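Cephalosporin acylase (Bacillus halodurans, PDB 2NLZ) is probably an amidase-type acylase of the gamma-glutamyltranspeptidase family and the Ntn-hydrolase clan, with its true substrate unknown. Local coordinates at residues G80-L85 with V252-I257; G434-M439 with Q446-V451. The protein carries 1 engineered substitution. All blocks are in the same frame, centred on the assembly; numbering follows the deposited sequence.

Interaction 1 (G80-L85 with V252-I257); sequences GKLHGL and VEPISI
Gly84 and Val252 are joined by a single backbone hydrogen bond, from Val252 N to Gly84 O at 2.8 Å. It is nearly straight at the hydrogen (172°). A methyl of the valine flanks the bonded oxygen, Val252 CG1 lying 3.8 Å from Gly84 O. Glycine suits this place because a CB on Gly84 would come too close to Val252 O and crowd the Pro254 ring. The next potential donor is missing: Pro254 has no N-H, and its CD rests 3.9 Å from Gly84 N. Beyond this point the backbones of 80-82 and 255-257 diverge, and Ile255 and Ile257 make their backbone bonds with Glu266 and Val264 of the strand on the far side.

The apolar contacts lie where the chains part. Leu82 carries its CG anti to the backbone N (chi1 -173°), which sends its tip across to the proline: Leu82 CD2 lies 3.9 Å from Pro254 CG and equally close to Pro254 CB. The leucine tip and the rigid proline ring run past one another, pointing opposite ways. Leu75 and Trp265 touch both of them, so two compact apolar residues suit this buried spot.

Strand 81-87, paired antiparallel with 71-78 on its other side, thus meets strand 250-259 where it is interrupted, before it goes on to pair with 262-266, in the central beta layers of the alpha-beta-beta-alpha sandwich of Ntn hydrolases.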
# COMPACT_ATOMS: atom_id res chain seq x y z
N GLY D 80 -6.63 -36.75 -25.62
CA GLY D 80 -7.85 -36.70 -24.79
C GLY D 80 -7.87 -37.50 -23.49
O GLY D 80 -8.94 -37.81 -22.96
N LYS D 81 -6.69 -37.81 -22.95
CA LYS D 81 -6.56 -38.65 -21.76
C LYS D 81 -5.45 -38.14 -20.83
O LYS D 81 -4.37 -37.75 -21.27
CB LYS D 81 -6.26 -40.10 -22.19
CG LYS D 81 -6.44 -41.17 -21.11
CD LYS D 81 -7.91 -41.49 -20.84
CE LYS D 81 -8.13 -42.97 -20.53
NZ LYS D 81 -7.15 -43.52 -19.53
N LEU D 82 -5.74 -38.14 -19.53
CA LEU D 82 -4.74 -37.73 -18.56
C LEU D 82 -3.93 -38.94 -18.10
O LEU D 82 -4.50 -39.94 -17.67
CB LEU D 82 -5.39 -37.03 -17.37
CG LEU D 82 -4.36 -36.44 -16.40
CD1 LEU D 82 -3.77 -35.13 -16.93
CD2 LEU D 82 -4.94 -36.25 -15.04
N HIS D 83 -2.61 -38.83 -18.18
CA HIS D 83 -1.71 -39.89 -17.74
C HIS D 83 -0.81 -39.46 -16.58
O HIS D 83 -0.39 -38.31 -16.51
CB HIS D 83 -0.83 -40.36 -18.91
CG HIS D 83 -1.60 -40.75 -20.13
ND1 HIS D 83 -2.17 -42.00 -20.28
CD2 HIS D 83 -1.88 -40.07 -21.26
CE1 HIS D 83 -2.77 -42.06 -21.45
NE2 HIS D 83 -2.61 -40.91 -22.07
N GLY D 84 -0.51 -40.39 -15.67
CA GLY D 84 0.35 -40.06 -14.54
C GLY D 84 1.64 -40.85 -14.49
O GLY D 84 1.61 -42.09 -14.51
N LEU D 85 2.78 -40.17 -14.43
CA LEU D 85 4.07 -40.86 -14.40
C LEU D 85 4.73 -40.75 -13.03
O LEU D 85 5.00 -39.65 -12.55
CB LEU D 85 5.02 -40.33 -15.49
CG LEU D 85 6.32 -41.12 -15.69
CD1 LEU D 85 6.02 -42.59 -15.99
CD2 LEU D 85 7.19 -40.52 -16.79
N VAL D 252 1.11 -44.63 -13.53
CA VAL D 252 0.21 -44.84 -12.42
C VAL D 252 -1.06 -44.05 -12.73
O VAL D 252 -1.05 -43.14 -13.57
CB VAL D 252 0.93 -44.46 -11.08
CG1 VAL D 252 1.01 -42.96 -10.90
CG2 VAL D 252 0.29 -45.16 -9.88
N GLU D 253 -2.18 -44.44 -12.12
CA GLU D 253 -3.49 -43.86 -12.44
C GLU D 253 -3.82 -42.65 -11.56
O GLU D 253 -3.99 -42.79 -10.34
CB GLU D 253 -4.59 -44.93 -12.35
CG GLU D 253 -5.97 -44.50 -12.88
CD GLU D 253 -6.00 -44.30 -14.39
OE1 GLU D 253 -5.33 -45.08 -15.12
OE2 GLU D 253 -6.70 -43.37 -14.85
N PRO D 254 -3.91 -41.45 -12.17
CA PRO D 254 -4.18 -40.20 -11.44
C PRO D 254 -5.52 -40.20 -10.69
O PRO D 254 -6.50 -40.80 -11.16
CB PRO D 254 -4.18 -39.12 -12.53
CG PRO D 254 -4.38 -39.86 -13.81
CD PRO D 254 -3.76 -41.22 -13.62
N ILE D 255 -5.52 -39.54 -9.53
CA ILE D 255 -6.69 -39.43 -8.66
C ILE D 255 -7.24 -38.01 -8.68
O ILE D 255 -6.51 -37.05 -8.93
CB ILE D 255 -6.34 -39.81 -7.20
CG1 ILE D 255 -5.07 -39.09 -6.74
CG2 ILE D 255 -6.20 -41.34 -7.08
CD1 ILE D 255 -4.78 -39.24 -5.26
N SER D 256 -8.54 -37.88 -8.41
CA SER D 256 -9.20 -36.58 -8.46
C SER D 256 -10.33 -36.38 -7.47
O SER D 256 -10.70 -37.28 -6.71
CB SER D 256 -9.71 -36.28 -9.88
OG SER D 256 -10.85 -37.05 -10.18
N ILE D 257 -10.87 -35.18 -7.51
CA ILE D 257 -11.94 -34.73 -6.64
C ILE D 257 -12.79 -33.84 -7.52
O ILE D 257 -12.25 -33.15 -8.40
CB ILE D 257 -11.35 -33.94 -5.43
CG1 ILE D 257 -11.09 -34.88 -4.24
CG2 ILE D 257 -12.22 -32.73 -5.03
CD1 ILE D 257 -12.25 -35.83 -3.91

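Interaction 2 (G434-M439 with Q446-V451)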
# COMPACT_ATOMS: atom_id res chain seq x y z
N GLY D 434 -5.75 -27.44 -17.74
CA GLY D 434 -4.29 -27.28 -17.71
C GLY D 434 -3.45 -27.76 -16.54
O GLY D 434 -3.95 -28.27 -15.52
N PRO D 435 -2.12 -27.61 -16.69
CA PRO D 435 -1.17 -27.96 -15.65
C PRO D 435 -0.91 -26.80 -14.68
O PRO D 435 -0.92 -25.63 -15.08
CB PRO D 435 0.09 -28.30 -16.44
CG PRO D 435 0.00 -27.43 -17.67
CD PRO D 435 -1.45 -27.13 -17.91
N PHE D 436 -0.71 -27.15 -13.42
CA PHE D 436 -0.35 -26.19 -12.39
C PHE D 436 0.52 -26.89 -11.36
O PHE D 436 0.51 -28.12 -11.27
CB PHE D 436 -1.60 -25.59 -11.73
CG PHE D 436 -2.35 -26.56 -10.85
CD1 PHE D 436 -3.33 -27.36 -11.38
CD2 PHE D 436 -2.07 -26.66 -9.50
CE1 PHE D 436 -4.02 -28.24 -10.59
CE2 PHE D 436 -2.75 -27.54 -8.70
CZ PHE D 436 -3.73 -28.33 -9.25
N GLY D 437 1.28 -26.11 -10.60
CA GLY D 437 2.04 -26.63 -9.48
C GLY D 437 2.59 -25.48 -8.65
O GLY D 437 2.86 -24.41 -9.19
N VAL D 438 2.71 -25.70 -7.35
CA VAL D 438 3.44 -24.77 -6.50
C VAL D 438 4.51 -25.48 -5.67
O VAL D 438 4.24 -25.98 -4.58
CB VAL D 438 2.53 -23.93 -5.59
CG1 VAL D 438 3.36 -22.85 -4.87
CG2 VAL D 438 1.45 -23.27 -6.39
N MET D 439 5.71 -25.53 -6.25
CA MET D 439 7.01 -25.76 -5.60
C MET D 439 7.08 -25.44 -4.10
O MET D 439 6.50 -24.46 -3.65
CB MET D 439 8.01 -24.86 -6.35
CG MET D 439 9.45 -25.25 -6.35
SD MET D 439 10.35 -24.81 -4.85
CE MET D 439 9.88 -23.13 -4.55
N GLN D 446 -0.60 -27.07 0.17
CA GLN D 446 -1.18 -25.80 0.61
C GLN D 446 -1.24 -24.81 -0.54
O GLN D 446 -2.24 -24.10 -0.71
CB GLN D 446 -0.41 -25.24 1.80
CG GLN D 446 -0.09 -26.32 2.84
CD GLN D 446 0.42 -25.75 4.16
OE1 GLN D 446 -0.18 -24.84 4.75
NE2 GLN D 446 1.54 -26.30 4.63
N GLY D 447 -0.17 -24.79 -1.34
CA GLY D 447 -0.12 -23.98 -2.56
C GLY D 447 -1.08 -24.45 -3.65
O GLY D 447 -1.64 -23.64 -4.39
N HIS D 448 -1.26 -25.76 -3.73
CA HIS D 448 -2.25 -26.35 -4.61
C HIS D 448 -3.67 -25.95 -4.18
O HIS D 448 -4.51 -25.62 -5.02
CB HIS D 448 -2.12 -27.88 -4.62
CG HIS D 448 -1.04 -28.39 -5.52
ND1 HIS D 448 -1.16 -29.57 -6.22
CD2 HIS D 448 0.18 -27.89 -5.83
CE1 HIS D 448 -0.07 -29.77 -6.93
NE2 HIS D 448 0.77 -28.78 -6.71
N MET D 449 -3.93 -25.96 -2.88
CA MET D 449 -5.26 -25.58 -2.40
C MET D 449 -5.52 -24.12 -2.70
O MET D 449 -6.63 -23.75 -3.09
CB MET D 449 -5.43 -25.85 -0.90
CG MET D 449 -6.90 -25.84 -0.49
SD MET D 449 -7.33 -25.96 1.28
CE MET D 449 -6.36 -24.63 1.90
N GLN D 450 -4.49 -23.28 -2.52
CA GLN D 450 -4.66 -21.85 -2.73
C GLN D 450 -4.89 -21.50 -4.20
O GLN D 450 -5.88 -20.83 -4.49
CB GLN D 450 -3.54 -21.03 -2.09
CG GLN D 450 -3.65 -21.01 -0.56
CD GLN D 450 -2.37 -20.55 0.13
OE1 GLN D 450 -2.07 -19.36 0.18
NE2 GLN D 450 -1.63 -21.50 0.70
N VAL D 451 -4.06 -22.01 -5.12
CA VAL D 451 -4.28 -21.70 -6.55
C VAL D 451 -5.61 -22.26 -7.05
O VAL D 451 -6.26 -21.63 -7.89
CB VAL D 451 -3.12 -22.12 -7.52
CG1 VAL D 451 -1.78 -21.57 -7.07
CG2 VAL D 451 -3.05 -23.61 -7.70
O HOH W 1 3.56 -28.23 -6.75
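Val438, His448 and Phe436 carry the packing of helix 444-457 against strand 431-438, a helix-on-sheet contact of the Ntn-hydrolase alpha-beta-beta-alpha sandwich. The local axes pass 7.3 Å apart at 131°, the chain having turned back over the strand through a short loop.

Phe436 and Val438 both point to the helix, and between them Gly437 CA lies 3.7 Å from His448 NE2. Val438 sits over Gly447: its CB is 4.0 Å from Gly447 CA, and a side chain on Gly447 would run into it, which explains the glycine. One turn on, CG1 of Val451 lies alongside CG2 of Val438, and CG2 of Val451 touches CD2 of Phe436 at 3.7 Å; a branched residue can serve both neighbours.

Phe436, its CG set between the backbone N and the carbonyl carbon (chi1 70°), directs the edge of its ring at the face of His448 in a T-shaped pair, with the planes at 62°. Phe436 CE2 lies over that face toward its rim, 3.6 Å from His448 ND1. The same ND1 is hydrogen-bonded to the carboxylate of Glu266, which, with the water on NE2, probably holds the ring's rotation and may polarise it. With an alanine here in place of His448, Glu266 would probably lose this partner and the Phe436 edge the face it packs on.

Histidine suits the place because its two ring nitrogens serve two different partners: while ND1 meets Glu266, His448 NE2 is bonded to a water at 2.8 Å, and that water also accepts a weak hydrogen bond from Val438 N.

In the fold
Along the chain the two interactions come in series, 80-85 with 252-257 first and 434-439 with 446-451 later. Their centres are 16 Å apart and their nearest atoms about 7 Å, so they do not touch. Interaction 1 joins strands 81-87 and 250-259; strands 262-266 and 424-428 then lead across to strand 431-438 of interaction 2. Glu266 links them, pairing through its backbone with Ile255 and through its carboxylate with His448. Helix 274-283 is shared too, touching Ile255 and Ile257 as well as His448 and Met449. Interaction 1 thus joins parts of the family's fold distant in sequence, while interaction 2 packs a helix on the strand just before it.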